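PDB 2INV: inulin fructotransferase from Bacillus sp. snu-7, which catalyses intramolecular fructosyl transfer on inulin, releasing a cyclic di-fructose anhydride. Local coordinates for residues 70-75 / 119-124; 199-204 / 222-227; 214-219 / 238-243; 347-352 / 373-378. One frame throughout, in Å; residues are numbered along the deposited sequence.

Contact 1 (70-75 / 119-124); sequences HTQVVV and PSAPQA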
loop_
_atom_site.group_PDB
_atom_site.type_symbol
_atom_site.label_atom_id
_atom_site.label_comp_id
_atom_site.label_asym_id
_atom_site.label_seq_id
_atom_site.Cartn_x
_atom_site.Cartn_y
_atom_site.Cartn_z
ATOM N N HIS A 70 -29.370 -11.603 12.406
ATOM C CA HIS A 70 -30.164 -11.194 13.549
ATOM C C HIS A 70 -29.357 -11.501 14.820
ATOM O O HIS A 70 -29.373 -10.719 15.768
ATOM C CB HIS A 70 -31.505 -11.949 13.563
ATOM C CG HIS A 70 -32.517 -11.434 12.585
ATOM N ND1 HIS A 70 -33.368 -10.386 12.866
ATOM C CD2 HIS A 70 -32.836 -11.847 11.332
ATOM C CE1 HIS A 70 -34.167 -10.178 11.834
ATOM N NE2 HIS A 70 -33.865 -11.050 10.891
ATOM N N THR A 71 -28.634 -12.624 14.826
ATOM C CA THR A 71 -27.837 -13.041 15.987
ATOM C C THR A 71 -26.352 -12.662 15.944
ATOM O O THR A 71 -25.619 -13.053 15.036
ATOM C CB THR A 71 -27.913 -14.564 16.192
ATOM O OG1 THR A 71 -29.282 -14.962 16.319
ATOM C CG2 THR A 71 -27.171 -14.960 17.466
ATOM N N GLN A 72 -25.912 -11.935 16.968
ATOM C CA GLN A 72 -24.521 -11.486 17.093
ATOM C C GLN A 72 -23.534 -12.645 17.132
ATOM O O GLN A 72 -23.715 -13.601 17.895
ATOM C CB GLN A 72 -24.349 -10.645 18.368
ATOM C CG GLN A 72 -22.892 -10.362 18.751
ATOM C CD GLN A 72 -22.748 -9.812 20.154
ATOM O OE1 GLN A 72 -22.752 -10.563 21.137
ATOM N NE2 GLN A 72 -22.623 -8.489 20.257
ATOM N N VAL A 73 -22.486 -12.554 16.317
ATOM C CA VAL A 73 -21.474 -13.607 16.268
ATOM C C VAL A 73 -20.325 -13.318 17.213
ATOM O O VAL A 73 -19.691 -12.263 17.136
ATOM C CB VAL A 73 -20.867 -13.760 14.865
ATOM C CG1 VAL A 73 -19.778 -14.826 14.877
ATOM C CG2 VAL A 73 -21.949 -14.132 13.870
ATOM N N VAL A 74 -20.057 -14.263 18.103
ATOM C CA VAL A 74 -18.971 -14.110 19.049
ATOM C C VAL A 74 -17.812 -14.961 18.555
ATOM O O VAL A 74 -17.905 -16.184 18.474
ATOM C CB VAL A 74 -19.416 -14.545 20.454
ATOM C CG1 VAL A 74 -18.238 -14.568 21.400
ATOM C CG2 VAL A 74 -20.478 -13.574 20.966
ATOM N N VAL A 75 -16.732 -14.286 18.191
ATOM C CA VAL A 75 -15.545 -14.946 17.683
ATOM C C VAL A 75 -14.518 -15.078 18.782
ATOM O O VAL A 75 -13.953 -14.095 19.256
ATOM C CB VAL A 75 -14.943 -14.166 16.495
ATOM C CG1 VAL A 75 -13.693 -14.866 15.990
ATOM C CG2 VAL A 75 -15.979 -14.049 15.389
ATOM N N PRO A 119 -30.530 -4.336 20.180
ATOM C CA PRO A 119 -29.824 -3.444 21.106
ATOM C C PRO A 119 -28.853 -4.152 22.069
ATOM O O PRO A 119 -27.727 -3.684 22.277
ATOM C CB PRO A 119 -30.963 -2.768 21.843
ATOM C CG PRO A 119 -31.952 -2.563 20.743
ATOM C CD PRO A 119 -31.919 -3.882 19.967
ATOM N N SER A 120 -29.286 -5.283 22.631
ATOM C CA SER A 120 -28.482 -6.045 23.585
ATOM C C SER A 120 -27.225 -6.717 23.021
ATOM O O SER A 120 -26.392 -7.228 23.784
ATOM C CB SER A 120 -29.363 -7.092 24.268
ATOM O OG SER A 120 -30.099 -7.840 23.325
ATOM N N ALA A 121 -27.108 -6.740 21.695
ATOM C CA ALA A 121 -25.949 -7.337 21.028
ATOM C C ALA A 121 -25.742 -6.582 19.714
ATOM O O ALA A 121 -25.963 -7.119 18.633
ATOM C CB ALA A 121 -26.196 -8.825 20.770
ATOM N N PRO A 122 -25.335 -5.305 19.810
ATOM C CA PRO A 122 -25.076 -4.393 18.692
ATOM C C PRO A 122 -24.246 -4.935 17.532
ATOM O O PRO A 122 -24.660 -4.899 16.369
ATOM C CB PRO A 122 -24.368 -3.228 19.371
ATOM C CG PRO A 122 -25.081 -3.138 20.665
ATOM C CD PRO A 122 -25.207 -4.590 21.097
ATOM N N GLN A 123 -23.062 -5.420 17.881
ATOM C CA GLN A 123 -22.077 -5.920 16.936
ATOM C C GLN A 123 -22.422 -7.188 16.162
ATOM O O GLN A 123 -22.823 -8.198 16.744
ATOM C CB GLN A 123 -20.755 -6.110 17.677
ATOM C CG GLN A 123 -20.457 -4.981 18.663
ATOM C CD GLN A 123 -20.868 -5.303 20.094
ATOM O OE1 GLN A 123 -21.865 -5.990 20.335
ATOM N NE2 GLN A 123 -20.106 -4.788 21.051
ATOM N N ALA A 124 -22.241 -7.135 14.844
ATOM C CA ALA A 124 -22.505 -8.289 13.992
ATOM C C ALA A 124 -21.474 -9.322 14.405
ATOM O O ALA A 124 -21.784 -10.498 14.598
ATOM C CB ALA A 124 -22.325 -7.921 12.519
HETATM O O HOH W 1 -28.339 -8.947 18.037
#

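Contact 2 (199-204 / 222-227); sequences DNMIAE and GNHMGA. With FRU (beta-D-fructofuranose), chain D.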
loop_
_atom_site.group_PDB
_atom_site.type_symbol
_atom_site.label_atom_id
_atom_site.label_comp_id
_atom_site.label_asym_id
_atom_site.label_seq_id
_atom_site.Cartn_x
_atom_site.Cartn_y
_atom_site.Cartn_z
ATOM N N ASP A 199 -6.686 -1.746 2.338
ATOM C CA ASP A 199 -7.465 -2.064 1.145
ATOM C C ASP A 199 -8.964 -2.260 1.430
ATOM O O ASP A 199 -9.578 -3.190 0.907
ATOM C CB ASP A 199 -6.899 -3.332 0.497
ATOM C CG ASP A 199 -7.136 -3.385 -0.997
ATOM O OD1 ASP A 199 -7.391 -2.324 -1.601
ATOM O OD2 ASP A 199 -7.061 -4.491 -1.573
ATOM N N ASN A 200 -9.554 -1.388 2.249
ATOM C CA ASN A 200 -10.981 -1.488 2.566
ATOM C C ASN A 200 -11.783 -0.275 2.123
ATOM O O ASN A 200 -11.224 0.792 1.861
ATOM C CB ASN A 200 -11.217 -1.682 4.076
ATOM C CG ASN A 200 -10.396 -2.799 4.664
ATOM O OD1 ASN A 200 -10.896 -4.027 4.555
ATOM N ND2 ASN A 200 -9.321 -2.562 5.223
HETATM N N MSE A 201 -13.101 -0.460 2.067
HETATM C CA MSE A 201 -14.043 0.595 1.709
HETATM C C MSE A 201 -15.017 0.744 2.865
HETATM O O MSE A 201 -15.942 -0.065 3.019
HETATM C CB MSE A 201 -14.795 0.226 0.433
HETATM C CG MSE A 201 -15.966 1.140 0.092
HETATM SE SE MSE A 201 -15.465 2.971 -0.136
HETATM C CE MSE A 201 -14.772 2.863 -1.926
ATOM N N ILE A 202 -14.782 1.770 3.677
ATOM C CA ILE A 202 -15.594 2.039 4.855
ATOM C C ILE A 202 -16.233 3.412 4.697
ATOM O O ILE A 202 -15.600 4.432 4.994
ATOM C CB ILE A 202 -14.710 2.077 6.103
ATOM C CG1 ILE A 202 -13.655 0.977 6.009
ATOM C CG2 ILE A 202 -15.557 1.917 7.352
ATOM C CD1 ILE A 202 -12.613 1.029 7.084
ATOM N N ALA A 203 -17.480 3.460 4.246
ATOM C CA ALA A 203 -18.110 4.757 4.070
ATOM C C ALA A 203 -19.594 4.782 4.352
ATOM O O ALA A 203 -20.269 3.740 4.361
ATOM C CB ALA A 203 -17.843 5.269 2.672
ATOM N N GLU A 204 -20.093 5.997 4.575
ATOM C CA GLU A 204 -21.495 6.200 4.875
ATOM C C GLU A 204 -21.777 5.441 6.167
ATOM O O GLU A 204 -22.807 4.790 6.334
ATOM C CB GLU A 204 -22.349 5.725 3.692
ATOM C CG GLU A 204 -22.094 6.618 2.458
ATOM C CD GLU A 204 -22.973 6.300 1.259
ATOM O OE1 GLU A 204 -23.899 5.470 1.386
ATOM O OE2 GLU A 204 -22.744 6.899 0.184
ATOM N N GLY A 222 -4.016 2.255 2.415
ATOM C CA GLY A 222 -4.780 1.876 1.237
ATOM C C GLY A 222 -6.291 1.816 1.384
ATOM O O GLY A 222 -6.966 1.163 0.582
ATOM N N ASN A 223 -6.835 2.510 2.382
ATOM C CA ASN A 223 -8.277 2.503 2.613
ATOM C C ASN A 223 -9.027 3.736 2.102
ATOM O O ASN A 223 -8.457 4.823 1.978
ATOM C CB ASN A 223 -8.581 2.351 4.107
ATOM C CG ASN A 223 -7.900 1.147 4.730
ATOM O OD1 ASN A 223 -8.441 -0.038 4.469
ATOM N ND2 ASN A 223 -6.896 1.278 5.434
ATOM N N HIS A 224 -10.317 3.537 1.819
ATOM C CA HIS A 224 -11.248 4.571 1.344
ATOM C C HIS A 224 -12.211 4.840 2.513
ATOM O O HIS A 224 -12.989 3.952 2.861
ATOM C CB HIS A 224 -12.098 4.035 0.183
ATOM C CG HIS A 224 -11.500 4.216 -1.183
ATOM N ND1 HIS A 224 -11.317 5.454 -1.764
ATOM C CD2 HIS A 224 -11.131 3.310 -2.124
ATOM C CE1 HIS A 224 -10.867 5.303 -2.999
ATOM N NE2 HIS A 224 -10.747 4.012 -3.242
HETATM N N MSE A 225 -12.190 6.022 3.128
HETATM C CA MSE A 225 -13.115 6.265 4.260
HETATM C C MSE A 225 -13.929 7.561 4.240
HETATM O O MSE A 225 -13.436 8.637 3.877
HETATM C CB MSE A 225 -12.378 6.239 5.605
HETATM C CG MSE A 225 -11.712 4.911 5.933
HETATM SE SE MSE A 225 -10.911 4.997 7.683
HETATM C CE MSE A 225 -9.258 4.118 7.303
ATOM N N GLY A 226 -15.173 7.433 4.692
ATOM C CA GLY A 226 -16.099 8.547 4.794
ATOM C C GLY A 226 -17.001 8.243 5.979
ATOM O O GLY A 226 -17.723 7.244 5.974
ATOM N N ALA A 227 -16.963 9.094 7.000
ATOM C CA ALA A 227 -17.757 8.874 8.212
ATOM C C ALA A 227 -18.989 9.765 8.359
ATOM O O ALA A 227 -19.633 10.141 7.373
ATOM C CB ALA A 227 -16.872 9.037 9.433
HETATM C C1 FRU D . -22.923 10.959 -0.474
HETATM C C2 FRU D . -21.338 10.871 -0.438
HETATM C C3 FRU D . -20.785 9.850 0.597
HETATM C C4 FRU D . -19.469 10.470 1.117
HETATM C C5 FRU D . -19.741 11.937 0.961
HETATM C C6 FRU D . -18.527 12.590 0.283
HETATM O O1 FRU D . -23.495 10.943 0.861
HETATM O O3 FRU D . -20.726 8.445 0.614
HETATM O O4 FRU D . -19.143 10.046 2.429
HETATM O O5 FRU D . -20.986 12.088 0.190
HETATM O O6 FRU D . -18.567 13.918 0.616
HETATM O O HOH W 2 -5.779 -0.253 -1.436
#

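Contact 3 (214-219 / 238-243); sequences AGQATI and NHEGLL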
loop_
_atom_site.group_PDB
_atom_site.type_symbol
_atom_site.label_atom_id
_atom_site.label_comp_id
_atom_site.label_asym_id
_atom_site.label_seq_id
_atom_site.Cartn_x
_atom_site.Cartn_y
_atom_site.Cartn_z
ATOM N N ALA A 214 -5.519 1.197 23.537
ATOM C CA ALA A 214 -4.100 1.463 23.323
ATOM C C ALA A 214 -3.658 0.607 22.148
ATOM O O ALA A 214 -4.389 -0.307 21.737
ATOM C CB ALA A 214 -3.308 1.103 24.567
ATOM N N GLY A 215 -2.481 0.895 21.600
ATOM C CA GLY A 215 -2.021 0.114 20.472
ATOM C C GLY A 215 -0.529 0.141 20.214
ATOM O O GLY A 215 0.200 0.995 20.715
ATOM N N GLN A 216 -0.089 -0.815 19.405
ATOM C CA GLN A 216 1.310 -0.944 19.022
ATOM C C GLN A 216 1.474 -1.359 17.565
ATOM O O GLN A 216 0.702 -2.166 17.048
ATOM C CB GLN A 216 2.022 -1.967 19.903
ATOM C CG GLN A 216 1.957 -1.679 21.390
ATOM C CD GLN A 216 2.945 -0.621 21.808
ATOM O OE1 GLN A 216 2.775 0.038 22.839
ATOM N NE2 GLN A 216 3.983 -0.437 21.000
ATOM N N ALA A 217 2.506 -0.802 16.934
ATOM C CA ALA A 217 2.861 -1.055 15.540
ATOM C C ALA A 217 1.710 -1.532 14.668
ATOM O O ALA A 217 1.724 -2.644 14.140
ATOM C CB ALA A 217 3.998 -2.050 15.476
ATOM N N THR A 218 0.726 -0.660 14.499
ATOM C CA THR A 218 -0.439 -0.955 13.692
ATOM C C THR A 218 -0.296 -0.220 12.366
ATOM O O THR A 218 0.371 0.809 12.290
ATOM C CB THR A 218 -1.716 -0.499 14.422
ATOM O OG1 THR A 218 -1.881 -1.277 15.616
ATOM C CG2 THR A 218 -2.932 -0.674 13.532
ATOM N N ILE A 219 -0.913 -0.761 11.323
ATOM C CA ILE A 219 -0.861 -0.148 10.004
ATOM C C ILE A 219 -2.258 0.032 9.452
ATOM O O ILE A 219 -3.060 -0.902 9.450
ATOM C CB ILE A 219 -0.073 -1.006 8.987
ATOM C CG1 ILE A 219 1.399 -1.117 9.396
ATOM C CG2 ILE A 219 -0.195 -0.390 7.602
ATOM C CD1 ILE A 219 2.199 -2.033 8.503
ATOM N N ASN A 238 -4.049 6.267 22.461
ATOM C CA ASN A 238 -2.810 5.848 23.106
ATOM C C ASN A 238 -2.079 4.801 22.277
ATOM O O ASN A 238 -1.706 3.737 22.775
ATOM C CB ASN A 238 -3.132 5.312 24.500
ATOM C CG ASN A 238 -4.084 6.221 25.253
ATOM O OD1 ASN A 238 -3.808 7.410 25.442
ATOM N ND2 ASN A 238 -5.218 5.671 25.678
ATOM N N HIS A 239 -1.898 5.120 20.998
ATOM C CA HIS A 239 -1.202 4.250 20.068
ATOM C C HIS A 239 0.226 4.704 19.939
ATOM O O HIS A 239 0.539 5.886 20.090
ATOM C CB HIS A 239 -1.857 4.266 18.687
ATOM C CG HIS A 239 -2.781 3.117 18.450
ATOM N ND1 HIS A 239 -2.503 2.107 17.554
ATOM C CD2 HIS A 239 -3.989 2.818 18.988
ATOM C CE1 HIS A 239 -3.500 1.240 17.546
ATOM N NE2 HIS A 239 -4.413 1.648 18.407
ATOM N N GLU A 240 1.083 3.744 19.643
ATOM C CA GLU A 240 2.494 3.985 19.487
ATOM C C GLU A 240 2.886 3.206 18.247
ATOM O O GLU A 240 2.476 2.061 18.083
ATOM C CB GLU A 240 3.216 3.462 20.725
ATOM C CG GLU A 240 4.704 3.219 20.565
ATOM C CD GLU A 240 5.546 4.359 21.090
ATOM O OE1 GLU A 240 5.045 5.143 21.926
ATOM O OE2 GLU A 240 6.725 4.452 20.685
ATOM N N GLY A 241 3.653 3.833 17.363
ATOM C CA GLY A 241 4.070 3.166 16.141
ATOM C C GLY A 241 2.997 3.030 15.070
ATOM O O GLY A 241 3.142 2.225 14.145
ATOM N N LEU A 242 1.930 3.818 15.171
ATOM C CA LEU A 242 0.865 3.759 14.176
ATOM C C LEU A 242 1.318 4.394 12.868
ATOM O O LEU A 242 1.867 5.494 12.862
ATOM C CB LEU A 242 -0.389 4.477 14.682
ATOM C CG LEU A 242 -1.639 4.485 13.789
ATOM C CD1 LEU A 242 -2.061 3.061 13.456
ATOM C CD2 LEU A 242 -2.774 5.216 14.491
ATOM N N LEU A 243 1.102 3.675 11.772
ATOM C CA LEU A 243 1.460 4.155 10.447
ATOM C C LEU A 243 0.148 4.307 9.701
ATOM O O LEU A 243 -0.620 3.353 9.574
ATOM C CB LEU A 243 2.329 3.131 9.717
ATOM C CG LEU A 243 3.577 3.606 8.975
ATOM C CD1 LEU A 243 3.977 2.535 7.972
ATOM C CD2 LEU A 243 3.316 4.915 8.262
HETATM O O HOH W 3 0.139 1.484 16.538
#

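Contact 4 (347-352 / 373-378); sequences GAQPTQ and ASQHVV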
loop_
_atom_site.group_PDB
_atom_site.type_symbol
_atom_site.label_atom_id
_atom_site.label_comp_id
_atom_site.label_asym_id
_atom_site.label_seq_id
_atom_site.Cartn_x
_atom_site.Cartn_y
_atom_site.Cartn_z
ATOM N N GLY A 347 -15.994 37.409 10.090
ATOM C CA GLY A 347 -14.863 38.304 10.048
ATOM C C GLY A 347 -13.557 37.582 10.286
ATOM O O GLY A 347 -12.493 38.078 9.919
ATOM N N ALA A 348 -13.602 36.389 10.862
ATOM C CA ALA A 348 -12.341 35.718 11.148
ATOM C C ALA A 348 -11.635 35.056 9.971
ATOM O O ALA A 348 -12.243 34.594 8.986
ATOM C CB ALA A 348 -12.514 34.707 12.253
ATOM N N GLN A 349 -10.316 35.040 10.104
ATOM C CA GLN A 349 -9.430 34.436 9.135
ATOM C C GLN A 349 -9.275 32.977 9.513
ATOM O O GLN A 349 -8.971 32.652 10.663
ATOM C CB GLN A 349 -8.058 35.109 9.169
ATOM C CG GLN A 349 -7.944 36.368 8.319
ATOM C CD GLN A 349 -6.499 36.743 8.052
ATOM O OE1 GLN A 349 -5.665 35.879 7.763
ATOM N NE2 GLN A 349 -6.193 38.031 8.145
ATOM N N PRO A 350 -9.533 32.080 8.559
ATOM C CA PRO A 350 -9.416 30.640 8.759
ATOM C C PRO A 350 -7.988 30.267 9.157
ATOM O O PRO A 350 -7.019 30.833 8.639
ATOM C CB PRO A 350 -9.811 30.091 7.396
ATOM C CG PRO A 350 -10.938 30.997 7.028
ATOM C CD PRO A 350 -10.437 32.376 7.432
ATOM N N THR A 351 -7.861 29.322 10.082
ATOM C CA THR A 351 -6.548 28.868 10.531
ATOM C C THR A 351 -6.236 27.516 9.915
ATOM O O THR A 351 -6.964 26.553 10.132
ATOM C CB THR A 351 -6.489 28.720 12.068
ATOM O OG1 THR A 351 -6.691 29.995 12.690
ATOM C CG2 THR A 351 -5.141 28.152 12.504
ATOM N N GLN A 352 -5.169 27.449 9.129
ATOM C CA GLN A 352 -4.796 26.188 8.513
ATOM C C GLN A 352 -4.190 25.279 9.569
ATOM O O GLN A 352 -4.657 24.156 9.785
ATOM C CB GLN A 352 -3.791 26.401 7.375
ATOM C CG GLN A 352 -4.347 27.159 6.154
ATOM C CD GLN A 352 -5.708 26.671 5.709
ATOM O OE1 GLN A 352 -5.925 25.466 5.501
ATOM N NE2 GLN A 352 -6.637 27.613 5.543
ATOM N N ALA A 373 -8.204 35.450 3.015
ATOM C CA ALA A 373 -7.030 35.739 3.814
ATOM C C ALA A 373 -7.095 34.678 4.901
ATOM O O ALA A 373 -8.135 34.485 5.521
ATOM C CB ALA A 373 -7.127 37.132 4.421
ATOM N N SER A 374 -5.991 33.979 5.123
ATOM C CA SER A 374 -5.960 32.918 6.117
ATOM C C SER A 374 -4.656 32.892 6.893
ATOM O O SER A 374 -3.607 33.266 6.364
ATOM C CB SER A 374 -6.172 31.573 5.417
ATOM O OG SER A 374 -5.719 30.494 6.218
ATOM N N GLN A 375 -4.719 32.477 8.156
ATOM C CA GLN A 375 -3.507 32.376 8.949
ATOM C C GLN A 375 -3.059 30.934 8.754
ATOM O O GLN A 375 -3.707 29.997 9.242
ATOM C CB GLN A 375 -3.771 32.673 10.429
ATOM C CG GLN A 375 -3.913 34.169 10.767
ATOM C CD GLN A 375 -2.803 35.032 10.190
ATOM O OE1 GLN A 375 -2.998 35.708 9.175
ATOM N NE2 GLN A 375 -1.634 35.014 10.833
ATOM N N HIS A 376 -1.971 30.771 8.005
ATOM C CA HIS A 376 -1.417 29.462 7.702
ATOM C C HIS A 376 -1.046 28.708 8.965
ATOM O O HIS A 376 -1.241 27.494 9.063
ATOM C CB HIS A 376 -0.177 29.617 6.828
ATOM C CG HIS A 376 -0.455 30.227 5.494
ATOM N ND1 HIS A 376 0.457 30.206 4.463
ATOM C CD2 HIS A 376 -1.544 30.882 5.022
ATOM C CE1 HIS A 376 -0.056 30.819 3.413
ATOM N NE2 HIS A 376 -1.269 31.239 3.726
ATOM N N VAL A 377 -0.488 29.430 9.924
ATOM C CA VAL A 377 -0.090 28.808 11.165
ATOM C C VAL A 377 -0.349 29.736 12.329
ATOM O O VAL A 377 -0.061 30.931 12.271
ATOM C CB VAL A 377 1.408 28.435 11.143
ATOM C CG1 VAL A 377 1.767 27.672 12.405
ATOM C CG2 VAL A 377 1.724 27.615 9.908
ATOM N N VAL A 378 -0.912 29.178 13.388
ATOM C CA VAL A 378 -1.188 29.948 14.582
ATOM C C VAL A 378 -0.628 29.172 15.753
ATOM O O VAL A 378 -0.921 27.995 15.942
ATOM C CB VAL A 378 -2.693 30.156 14.816
ATOM C CG1 VAL A 378 -2.926 30.806 16.178
ATOM C CG2 VAL A 378 -3.277 31.037 13.728
#

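Contact 1 (70-75 / 119-124)
Gln72 lays its side chain against the methyl of Ala121 and past the carbonyl of Gln123, at a place where neighbouring coils of the right-handed parallel beta-helix come together. Pairing between coils has barely begun here: 119-124 is mostly irregular chain, and the paired strands continue past it. With CG opposite the backbone N (chi1 168°) and the rest of the chain extended, the glutamine runs outward, its CG only 3.0 Å from Gln123 O. Ala121 covers a second flank, its CB 3.5 Å from Gln72 CB and nearly as close to the amide carbon, so the methyl group rests against the flat end as well as the stem. The side chains of Gln72 and Gln123 run side by side, their amide planes 50° apart, and the NE2 of Gln123 is bound by Glu165. A water spans the outer end of the contact, donating to both His70 O and Ala121 O. Helix 30-48 flanks 70-75: Asn39 binds Gln72 O and Val74 N, while Ile38 and Ile42 pack on Val73. Ala124 contributes through its backbone, its methyl directed away: Val73 N donates to Ala124 O at 2.8 Å, with 165° at the hydrogen.

Contact 2 (199-204 / 222-227)
Asn223 OD1 takes two hydrogen bonds from Asn200, one from the side-chain ND2 at 2.8 Å and one from the backbone N, also at 2.8 Å. The two side chains point the same way with their amides nearly coplanar, 7° apart, a hydrogen-bonded pair in successive coils, as in the asparagine rows known at turns of parallel beta-helices. Further bonds fix the pair, since Asn223 ND2 reaches Val197 O and Asn200 OD1 receives Met178 N. Beside it, Asp199 salt-bridges Arg196 of the second subunit. Regular parallel pairing follows, His224 N to Asn200 O, Ile202 N to His224 O and Gly226 N to Ile202 O. At the far end Glu204 OE2 accepts a hydrogen bond from O3 of a bound fructose at 2.6 Å. Gly226 suits the sugar too, because a CB there would come within 2.8 Å of fructose O4. On one face the selenium of Met201 packs on His224 CB at 3.5 Å, its chain folding over so that CE meets the ring obliquely. On the other, Ile202 and Met225 run alongside each other towards Val209 of strand 207-211. Strands 201-203 and 224-226, 9° from parallel, continue a stack with 174-181 on one side and 248-249 on the other.

Contact 3 (214-219 / 238-243)
The imidazole of His239 lies flat against Gly215, whose CA sits 3.4 Å from the ring centroid and only 6° off its normal, a CH-pi contact made over the face. A side chain on Gly215 would not fit: a CB would fall 1.9 Å from His239 CE1. Thr218 comes to the same ring from the edge, its OG1 near the ring plane and 3.6 Å from CE1. That hydroxyl also donates to Gln216 O, from above the carbonyl plane, which fixes its rotation and leaves CG2 beside Leu242 CD1. A water joins the histidine to the backbone, hydrogen-bonded to His239 ND1 at 2.9 Å, to Thr218 N and to Glu240 O. With an alanine in place of His239, Gly215 would probably lose the cover over its CA and the water its side-chain partner. These residues belong to adjacent coils of the right-handed parallel beta-helix, whose backbones pair through Glu240 N to Gly215 O and Leu243 N to Thr218 O, the second nearly straight at 162°. Between those bonds Ala217 and Gly241 both adopt positive phi, and Asn248 of the third subunit binds Gly241 O. On the face away from the imidazole, Gln216 and Glu240 cross obliquely with amide and carboxylate planes 19° apart, Gln216 NE2 resting 3.8 Å from Glu240 CG. Glu240 bends at chi2, and its OE1 pairs with Arg264. Gln216, whose own chain turns at chi2, touches a bound fructose in the pocket it shares with Arg134 and Asp193.

Contact 4 (347-352 / 373-378)
Ser374 is held between Pro350 and Gln352 of the preceding coil, within the stretch assigned to the beta-helix repeat of this family. Its hydroxyl stands opposite the backbone N (chi1 160°), which turns it back to the neighbouring chain: OG donates to Pro350 O at 2.8 Å, from well above the carbonyl plane. The same oxygen receives Gln375 N almost along its C=O bond, so two donors grip one carbonyl just before the corner. Gln352 N then binds Gln375 O at 2.9 Å, continuing the parallel pairing. Nearby, Thr351 and Val378 meet at about a right angle, CG2 to CG2 at 3.6 Å. Towards the outer end, the extended Gln349 lies across Ala373, with CG 3.4 Å from Ala373 O and CD 3.7 Å from Ala373 CB. An alanine in place of Gln349 would remove that reach and is likely to leave a gap beside the Ala373 methyl and carbonyl. Gln352 is folded instead, bent at chi2 (-45°) and packed among Phe334, Tyr336 and Val368, and this bend brings its amide over to the serine. Its NE2 donates to Ser374 OG at 3.1 Å, with 173° at the hydrogen and the oxygen in the amide plane.

All four contacts join neighbouring coils of one parallel beta-helix, yet their chemistry follows their place along it. Contact 2 lies nearest the middle of the chain and is buried, as contact 3 largely is; contacts 1 and 4, only partly buried, sit towards opposite ends, their centres about 46 Å apart, and neither is touched by another subunit. Contacts 2 and 3 adjoin in sequence, and each meets a different neighbouring subunit and a different sugar site. Where contact 2 relies on paired asparagines and regular strand pairing, contact 3 instead lays a histidine ring on a glycine. In contact 1 Gln72 packs on Ala121 beside a single backbone bond; in contact 4 Gln349 and Gln352 accompany two backbone bonds and a bonded serine hydroxyl.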